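Local coordinates for odorant-binding protein 2a (Homo sapiens, PDB 4RUN) that binds and transports small hydrophobic odorants, with a higher affinity for aldehydes and large fatty acids, as a secreted monomeric lipocalin, at residues A[30-36]-A[143-149]; A[94-98]-A[110-115]. The protein carries 2 engineered substitutions. All coordinates share one frame; numbering follows the deposited sequence.

Interaction 1 (A[30-36]-A[143-149]); sequences RPRKVSP and FMPLQTG
The carbonyl oxygen of Leu146 takes one hydrogen bond from residues 30-36, Val34 N to Leu146 O at 2.8 Å and bent at the hydrogen (134°), and a CA-H...O contact from Lys33. This is the parallel ladder by which the short strand 146-147, reached after helix 122-134, joins the lipocalin barrel along strand 33-41. Two further rungs flank it, Leu146 N to Arg32 O and Thr148 N to Val34 O, each 2.9 Å. Lys33 and Leu146 send their side chains to one face, running side by side with Lys33 CG 4.0 Å from Leu146 CB. Val34 and Gln147 take the other. There the Gln147 chain, bent at its second torsion, brings OE1 within 3.6 Å of Val34 CG1, while its NE2 bonds to Val16 O of strand 12-21. Pro145 CG packs against Val34 CG1, and Pro31 O comes up to Pro145 CB.

Before the ladder in sequence, Arg30 and Phe143 make a CH-pi contact. The extended Arg30 chain is laid across one face of Phe143, CD standing 3.8 Å from the ring centroid, with guanidinium and ring planes 19° apart. The Pro31 and Phe143 side chains cross at about a right angle, Pro31 CD lying 4.0 Å from Phe143 CZ. An alanine in place of Phe143 would probably open a gap against Pro31 and leave the aliphatic part of Arg30 without the face it lies on. At the far end, the Thr148 hydroxyl sits between backbone N and carbonyl carbon (chi1 60°), from where OG1 donates to Gly149 O at 2.8 Å, in the carbonyl plane on a lone pair.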
ATOM      1  N   ARG A  30      -3.074 -11.046   6.849  1.00 46.24           N
ATOM      2  CA  ARG A  30      -2.888  -9.621   7.120  1.00 45.54           C
ATOM      3  C   ARG A  30      -1.583  -9.261   7.832  1.00 46.12           C
ATOM      4  O   ARG A  30      -1.254  -9.872   8.839  1.00 50.17           O
ATOM      5  CB  ARG A  30      -3.992  -9.113   8.017  1.00 48.51           C
ATOM      6  CG  ARG A  30      -5.376  -9.301   7.449  1.00 51.90           C
ATOM      7  CD  ARG A  30      -6.408  -8.707   8.359  1.00 52.77           C
ATOM      8  NE  ARG A  30      -7.729  -8.812   7.762  1.00 54.64           N
ATOM      9  CZ  ARG A  30      -8.784  -8.123   8.173  1.00 53.79           C
ATOM     10  NH1 ARG A  30      -8.681  -7.278   9.202  1.00 53.61           N
ATOM     11  NH2 ARG A  30      -9.936  -8.279   7.549  1.00 53.21           N
ATOM     12  N   PRO A  31      -0.862  -8.246   7.334  1.00 43.72           N
ATOM     13  CA  PRO A  31       0.273  -7.680   8.029  1.00 46.67           C
ATOM     14  C   PRO A  31      -0.055  -7.225   9.459  1.00 49.46           C
ATOM     15  O   PRO A  31      -0.996  -6.470   9.648  1.00 50.54           O
ATOM     16  CB  PRO A  31       0.625  -6.469   7.171  1.00 46.06           C
ATOM     17  CG  PRO A  31       0.145  -6.811   5.805  1.00 42.53           C
ATOM     18  CD  PRO A  31      -1.073  -7.618   6.022  1.00 42.39           C
ATOM     19  N   ARG A  32       0.696  -7.716  10.444  1.00 50.98           N
ATOM     20  CA  ARG A  32       0.562  -7.276  11.823  1.00 53.21           C
ATOM     21  C   ARG A  32       1.358  -6.017  11.994  1.00 52.61           C
ATOM     22  O   ARG A  32       0.941  -5.106  12.693  1.00 54.96           O
ATOM     23  CB  ARG A  32       1.140  -8.288  12.810  1.00 59.56           C
ATOM     24  CG  ARG A  32       0.357  -9.576  12.961  1.00 62.83           C
ATOM     25  CD  ARG A  32       1.137 -10.574  13.812  1.00 67.39           C
ATOM     26  NE  ARG A  32       1.712  -9.961  15.025  1.00 71.04           N
ATOM     27  CZ  ARG A  32       3.005  -9.977  15.387  1.00 74.02           C
ATOM     28  NH1 ARG A  32       3.933 -10.580  14.652  1.00 73.70           N
ATOM     29  NH2 ARG A  32       3.386  -9.378  16.512  1.00 77.22           N
ATOM     30  N   LYS A  33       2.543  -6.008  11.397  1.00 52.16           N
ATOM     31  CA  LYS A  33       3.484  -4.914  11.528  1.00 52.25           C
ATOM     32  C   LYS A  33       3.954  -4.576  10.143  1.00 50.83           C
ATOM     33  O   LYS A  33       3.735  -5.336   9.231  1.00 49.87           O
ATOM     34  CB  LYS A  33       4.666  -5.323  12.403  1.00 55.63           C
ATOM     35  CG  LYS A  33       4.244  -5.848  13.770  1.00 58.94           C
ATOM     36  CD  LYS A  33       5.420  -6.323  14.612  1.00 61.70           C
ATOM     37  CE  LYS A  33       5.086  -6.247  16.093  1.00 65.06           C
ATOM     38  NZ  LYS A  33       6.217  -6.704  16.943  1.00 70.81           N
ATOM     39  N   VAL A  34       4.593  -3.428   9.990  1.00 55.31           N
ATOM     40  CA  VAL A  34       5.066  -2.978   8.690  1.00 54.83           C
ATOM     41  C   VAL A  34       6.145  -1.907   8.857  1.00 55.14           C
ATOM     42  O   VAL A  34       6.041  -1.047   9.725  1.00 59.08           O
ATOM     43  CB  VAL A  34       3.896  -2.436   7.840  1.00 54.73           C
ATOM     44  CG1 VAL A  34       3.360  -1.137   8.429  1.00 57.14           C
ATOM     45  CG2 VAL A  34       4.331  -2.236   6.393  1.00 54.43           C
ATOM     46  N   SER A  35       7.184  -1.978   8.033  1.00 54.76           N
ATOM     47  CA  SER A  35       8.274  -1.011   8.066  1.00 56.06           C
ATOM     48  C   SER A  35       7.923   0.198   7.216  1.00 56.38           C
ATOM     49  O   SER A  35       6.889   0.199   6.552  1.00 55.38           O
ATOM     50  CB  SER A  35       9.544  -1.668   7.531  1.00 58.77           C
ATOM     51  OG  SER A  35       9.442  -1.930   6.137  1.00 57.56           O
ATOM     52  N   PRO A  36       8.780   1.240   7.224  1.00 61.78           N
ATOM     53  CA  PRO A  36       8.651   2.289   6.212  1.00 63.34           C
ATOM     54  C   PRO A  36       8.919   1.743   4.819  1.00 64.69           C
ATOM     55  O   PRO A  36       9.658   0.773   4.673  1.00 66.53           O
ATOM     56  CB  PRO A  36       9.741   3.302   6.592  1.00 66.40           C
ATOM     57  CG  PRO A  36      10.021   3.046   8.030  1.00 66.69           C
ATOM     58  CD  PRO A  36       9.818   1.574   8.217  1.00 65.80           C
ATOM     59  N   PHE A 143      -7.904  -2.144   8.712  1.00 39.64           N
ATOM     60  CA  PHE A 143      -7.060  -2.500   9.838  1.00 39.12           C
ATOM     61  C   PHE A 143      -5.779  -1.674   9.722  1.00 39.06           C
ATOM     62  O   PHE A 143      -5.439  -1.158   8.645  1.00 36.73           O
ATOM     63  CB  PHE A 143      -6.842  -4.030   9.872  1.00 39.23           C
ATOM     64  CG  PHE A 143      -6.036  -4.569   8.725  1.00 39.88           C
ATOM     65  CD1 PHE A 143      -6.656  -4.973   7.549  1.00 40.32           C
ATOM     66  CD2 PHE A 143      -4.654  -4.710   8.830  1.00 40.93           C
ATOM     67  CE1 PHE A 143      -5.907  -5.488   6.498  1.00 41.41           C
ATOM     68  CE2 PHE A 143      -3.898  -5.226   7.783  1.00 39.90           C
ATOM     69  CZ  PHE A 143      -4.523  -5.620   6.618  1.00 41.09           C
ATOM     70  N   MET A 144      -5.104  -1.498  10.848  1.00 42.09           N
ATOM     71  CA  MET A 144      -3.986  -0.575  10.926  1.00 45.65           C
ATOM     72  C   MET A 144      -2.773  -1.262  11.500  1.00 46.15           C
ATOM     73  O   MET A 144      -2.635  -1.410  12.718  1.00 47.75           O
ATOM     74  CB  MET A 144      -4.377   0.625  11.772  1.00 48.29           C
ATOM     75  CG  MET A 144      -5.625   1.318  11.250  1.00 48.97           C
ATOM     76  SD  MET A 144      -6.371   2.217  12.600  1.00 54.02           S
ATOM     77  CE  MET A 144      -5.070   3.401  12.950  1.00 54.09           C
ATOM     78  N   PRO A 145      -1.872  -1.692  10.622  1.00 45.68           N
ATOM     79  CA  PRO A 145      -0.763  -2.446  11.187  1.00 47.57           C
ATOM     80  C   PRO A 145       0.192  -1.581  11.993  1.00 48.53           C
ATOM     81  O   PRO A 145       0.213  -0.367  11.833  1.00 52.13           O
ATOM     82  CB  PRO A 145      -0.080  -3.047   9.961  1.00 46.17           C
ATOM     83  CG  PRO A 145      -0.466  -2.169   8.831  1.00 46.81           C
ATOM     84  CD  PRO A 145      -1.827  -1.617   9.154  1.00 44.89           C
ATOM     85  N   LEU A 146       0.931  -2.206  12.895  1.00 51.43           N
ATOM     86  CA  LEU A 146       1.892  -1.505  13.732  1.00 55.70           C
ATOM     87  C   LEU A 146       3.039  -1.029  12.871  1.00 59.83           C
ATOM     88  O   LEU A 146       3.556  -1.797  12.065  1.00 58.45           O
ATOM     89  CB  LEU A 146       2.409  -2.441  14.798  1.00 59.40           C
ATOM     90  CG  LEU A 146       1.485  -2.618  15.994  1.00 60.87           C
ATOM     91  CD1 LEU A 146       2.112  -3.672  16.908  1.00 62.28           C
ATOM     92  CD2 LEU A 146       1.222  -1.291  16.710  1.00 62.25           C
ATOM     93  N   GLN A 147       3.409   0.246  12.997  1.00 64.88           N
ATOM     94  CA  GLN A 147       4.533   0.773  12.234  1.00 69.33           C
ATOM     95  C   GLN A 147       5.816   0.500  12.990  1.00 70.45           C
ATOM     96  O   GLN A 147       5.900   0.776  14.180  1.00 74.34           O
ATOM     97  CB  GLN A 147       4.381   2.261  11.967  1.00 73.21           C
ATOM     98  CG  GLN A 147       5.183   2.704  10.739  1.00 78.57           C
ATOM     99  CD  GLN A 147       4.355   2.701   9.469  1.00 79.98           C
ATOM    100  OE1 GLN A 147       4.755   2.134   8.437  1.00 76.21           O
ATOM    101  NE2 GLN A 147       3.191   3.350   9.528  1.00 81.80           N
ATOM    102  N   THR A 148       6.802  -0.057  12.296  1.00 68.99           N
ATOM    103  CA  THR A 148       8.028  -0.519  12.932  1.00 70.17           C
ATOM    104  C   THR A 148       9.219  -0.262  12.032  1.00 71.94           C
ATOM    105  O   THR A 148       9.063   0.197  10.911  1.00 69.34           O
ATOM    106  CB  THR A 148       7.979  -2.036  13.205  1.00 68.75           C
ATOM    107  OG1 THR A 148       7.816  -2.734  11.961  1.00 66.48           O
ATOM    108  CG2 THR A 148       6.833  -2.387  14.147  1.00 66.21           C
ATOM    109  N   GLY A 149      10.410  -0.553  12.543  1.00 76.00           N
ATOM    110  CA  GLY A 149      11.589  -0.677  11.711  1.00 78.78           C
ATOM    111  C   GLY A 149      11.501  -2.012  10.988  1.00 78.15           C
ATOM    112  O   GLY A 149      10.515  -2.746  11.128  1.00 70.98           O
TER

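Interaction 2 (A[94-98]-A[110-115]); sequences DYVFY and MGNLVG. Engineered in segment 110-115: Asn112 (natural residue Lys).
Strands 95-98 and 110-115 run antiparallel at 155°, their axes approaching to 4.6 Å, and in the ladder between them the hydrogen-bonded pairs Tyr95-Val114 and Phe97-Asn112, each doubly bonded through the backbone, alternate with the non-hydrogen-bonded pairs Val96-Leu113 and Tyr98-Gly111. The straightest bond is Tyr95 N to Val114 O, 2.8 Å long and almost straight at the hydrogen. The return bond, Val114 N to Tyr95 O, measures 3.0 Å.

On the face of Phe97 and Val114, Phe97 and the engineered Asn112 lie alongside one another and point the same way. With CG anti to the backbone N (chi1 176°), the Phe97 ring brings CD1 to 3.3 Å from Asn112 ND2, ring and amide planes being 45° apart in an oblique meeting. Val114 CG2 nestles against Tyr95 CB at 3.9 Å, while the Tyr95 ring leads away toward Trp14, which it meets with planes nearly perpendicular.

The two strands form a beta hairpin of the lipocalin barrel, continued by strands 82-88 and 12-21. Val96 and Leu113 turn to the face covered by helix 122-134, where both touch Phe128, consistent with the helix packing on the outside of the barrel. The opposite face, that of Phe97 and Asn112, would then look into the cavity.

Leu113 CD1 reaches back across the pair, 3.6 Å from Tyr95 O and close to Asp94 CB. Asp94 OD1 rests 3.4 Å from Gly115 CA, its charge answered by a salt bridge to Lys17 NZ of strand 12-21.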
ATOM      1  N   ASP A  94      -2.061  13.062   2.794  1.00 68.77           N
ATOM      2  CA  ASP A  94      -1.738  11.673   2.534  1.00 64.40           C
ATOM      3  C   ASP A  94      -2.268  11.256   1.178  1.00 63.86           C
ATOM      4  O   ASP A  94      -3.020  11.988   0.526  1.00 68.64           O
ATOM      5  CB  ASP A  94      -2.339  10.768   3.612  1.00 60.24           C
ATOM      6  CG  ASP A  94      -1.677  10.939   4.959  1.00 60.56           C
ATOM      7  OD1 ASP A  94      -0.513  11.359   5.032  1.00 64.07           O
ATOM      8  OD2 ASP A  94      -2.320  10.653   5.973  1.00 60.40           O
ATOM      9  N   TYR A  95      -1.862  10.065   0.766  1.00 58.75           N
ATOM     10  CA  TYR A  95      -2.251   9.498  -0.506  1.00 57.82           C
ATOM     11  C   TYR A  95      -2.869   8.133  -0.245  1.00 55.26           C
ATOM     12  O   TYR A  95      -2.698   7.565   0.836  1.00 49.90           O
ATOM     13  CB  TYR A  95      -1.028   9.314  -1.387  1.00 58.91           C
ATOM     14  CG  TYR A  95      -0.432  10.565  -1.979  1.00 62.81           C
ATOM     15  CD1 TYR A  95       0.433  11.367  -1.247  1.00 64.46           C
ATOM     16  CD2 TYR A  95      -0.683  10.908  -3.296  1.00 66.00           C
ATOM     17  CE1 TYR A  95       1.013  12.495  -1.809  1.00 68.82           C
ATOM     18  CE2 TYR A  95      -0.121  12.030  -3.866  1.00 70.57           C
ATOM     19  CZ  TYR A  95       0.730  12.823  -3.123  1.00 72.43           C
ATOM     20  OH  TYR A  95       1.296  13.948  -3.699  1.00 78.43           O
ATOM     21  N   VAL A  96      -3.557   7.609  -1.254  1.00 57.30           N
ATOM     22  CA  VAL A  96      -4.037   6.232  -1.233  1.00 57.93           C
ATOM     23  C   VAL A  96      -3.304   5.404  -2.275  1.00 60.66           C
ATOM     24  O   VAL A  96      -3.126   5.838  -3.406  1.00 64.36           O
ATOM     25  CB  VAL A  96      -5.536   6.153  -1.503  1.00 58.14           C
ATOM     26  CG1 VAL A  96      -5.983   4.707  -1.636  1.00 55.73           C
ATOM     27  CG2 VAL A  96      -6.279   6.842  -0.378  1.00 59.42           C
ATOM     28  N   PHE A  97      -2.868   4.220  -1.863  1.00 60.66           N
ATOM     29  CA  PHE A  97      -2.162   3.291  -2.720  1.00 63.75           C
ATOM     30  C   PHE A  97      -3.131   2.150  -2.952  1.00 62.05           C
ATOM     31  O   PHE A  97      -3.377   1.337  -2.071  1.00 63.49           O
ATOM     32  CB  PHE A  97      -0.903   2.835  -2.000  1.00 65.79           C
ATOM     33  CG  PHE A  97      -0.108   1.798  -2.716  1.00 70.55           C
ATOM     34  CD1 PHE A  97      -0.426   0.440  -2.590  1.00 71.41           C
ATOM     35  CD2 PHE A  97       1.013   2.160  -3.444  1.00 74.96           C
ATOM     36  CE1 PHE A  97       0.339  -0.524  -3.218  1.00 72.15           C
ATOM     37  CE2 PHE A  97       1.782   1.199  -4.070  1.00 78.79           C
ATOM     38  CZ  PHE A  97       1.445  -0.145  -3.956  1.00 76.52           C
ATOM     39  N   TYR A  98      -3.705   2.122  -4.141  1.00 63.83           N
ATOM     40  CA  TYR A  98      -4.747   1.172  -4.497  1.00 65.02           C
ATOM     41  C   TYR A  98      -4.119   0.170  -5.445  1.00 62.75           C
ATOM     42  O   TYR A  98      -3.413   0.576  -6.367  1.00 65.31           O
ATOM     43  CB  TYR A  98      -5.895   1.938  -5.167  1.00 71.72           C
ATOM     44  CG  TYR A  98      -7.120   1.121  -5.494  1.00 78.56           C
ATOM     45  CD1 TYR A  98      -7.793   0.406  -4.505  1.00 78.95           C
ATOM     46  CD2 TYR A  98      -7.636   1.087  -6.801  1.00 89.34           C
ATOM     47  CE1 TYR A  98      -8.930  -0.344  -4.808  1.00 84.02           C
ATOM     48  CE2 TYR A  98      -8.775   0.344  -7.116  1.00 91.70           C
ATOM     49  CZ  TYR A  98      -9.422  -0.373  -6.117  1.00 89.16           C
ATOM     50  OH  TYR A  98     -10.553  -1.102  -6.428  1.00 87.45           O
ATOM     51  N   MET A 110      -6.843  -4.108  -2.934  1.00 54.32           N
ATOM     52  CA  MET A 110      -6.172  -3.797  -1.686  1.00 53.92           C
ATOM     53  C   MET A 110      -5.833  -2.312  -1.673  1.00 53.92           C
ATOM     54  O   MET A 110      -5.353  -1.761  -2.664  1.00 58.44           O
ATOM     55  CB  MET A 110      -4.914  -4.655  -1.562  1.00 56.43           C
ATOM     56  CG  MET A 110      -4.211  -4.550  -0.223  1.00 61.63           C
ATOM     57  SD  MET A 110      -2.638  -5.443  -0.176  1.00 64.73           S
ATOM     58  CE  MET A 110      -2.889  -6.743  -1.390  1.00 65.38           C
ATOM     59  N   GLY A 111      -6.087  -1.664  -0.545  1.00 49.62           N
ATOM     60  CA  GLY A 111      -5.862  -0.237  -0.416  1.00 48.16           C
ATOM     61  C   GLY A 111      -4.978   0.066   0.768  1.00 45.93           C
ATOM     62  O   GLY A 111      -5.076  -0.577   1.797  1.00 43.81           O
ATOM     63  N   ASN A 112      -4.102   1.049   0.624  1.00 47.12           N
ATOM     64  CA  ASN A 112      -3.232   1.438   1.714  1.00 46.74           C
ATOM     65  C   ASN A 112      -3.180   2.942   1.837  1.00 46.62           C
ATOM     66  O   ASN A 112      -2.997   3.652   0.848  1.00 50.93           O
ATOM     67  CB  ASN A 112      -1.833   0.875   1.496  1.00 48.85           C
ATOM     68  CG  ASN A 112      -1.840  -0.627   1.324  1.00 50.45           C
ATOM     69  OD1 ASN A 112      -2.057  -1.362   2.274  1.00 51.72           O
ATOM     70  ND2 ASN A 112      -1.640  -1.085   0.104  1.00 53.94           N
ATOM     71  N   LEU A 113      -3.381   3.421   3.055  1.00 43.16           N
ATOM     72  CA  LEU A 113      -3.231   4.819   3.364  1.00 42.70           C
ATOM     73  C   LEU A 113      -1.761   5.062   3.600  1.00 44.31           C
ATOM     74  O   LEU A 113      -1.165   4.459   4.494  1.00 45.38           O
ATOM     75  CB  LEU A 113      -4.034   5.173   4.611  1.00 41.02           C
ATOM     76  CG  LEU A 113      -3.971   6.636   5.042  1.00 42.35           C
ATOM     77  CD1 LEU A 113      -4.565   7.524   3.967  1.00 43.84           C
ATOM     78  CD2 LEU A 113      -4.703   6.829   6.351  1.00 42.32           C
ATOM     79  N   VAL A 114      -1.182   5.968   2.828  1.00 47.75           N
ATOM     80  CA  VAL A 114       0.249   6.223   2.897  1.00 51.06           C
ATOM     81  C   VAL A 114       0.564   7.715   2.995  1.00 55.12           C
ATOM     82  O   VAL A 114      -0.144   8.551   2.433  1.00 56.13           O
ATOM     83  CB  VAL A 114       0.973   5.607   1.681  1.00 52.58           C
ATOM     84  CG1 VAL A 114       0.849   4.101   1.735  1.00 50.42           C
ATOM     85  CG2 VAL A 114       0.396   6.117   0.358  1.00 53.91           C
ATOM     86  N   GLY A 115       1.628   8.048   3.724  1.00 58.49           N
ATOM     87  CA  GLY A 115       2.043   9.434   3.860  1.00 62.20           C
ATOM     88  C   GLY A 115       3.506   9.591   4.184  1.00 67.15           C
ATOM     89  O   GLY A 115       4.186   8.644   4.561  1.00 71.11           O
TER

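In the fold
Interactions 1 and 2 illustrate how one curled sheet is fastened at separate places: their centres lie 14 Å apart and their nearest atoms about 7 Å. Strand 12-21 connects them, pairing with strand 33-41 of interaction 1 and with strand 106-115 of interaction 2. Its Met19 touches Pro31 and Phe143 in the first, Met110 and Asn112 in the second. Segments 30-36 and 143-149 lie over 100 residues apart, the latter ending two residues before Cys151 of the Cys59-Cys151 disulfide, whereas the hairpin is local. A citrate, probably from the crystallisation liquor, lies about 3 Å from the Met110 side chain; such molecules often mark pockets, and the face of Phe97 and Asn112 probably lines the lipocalin cavity.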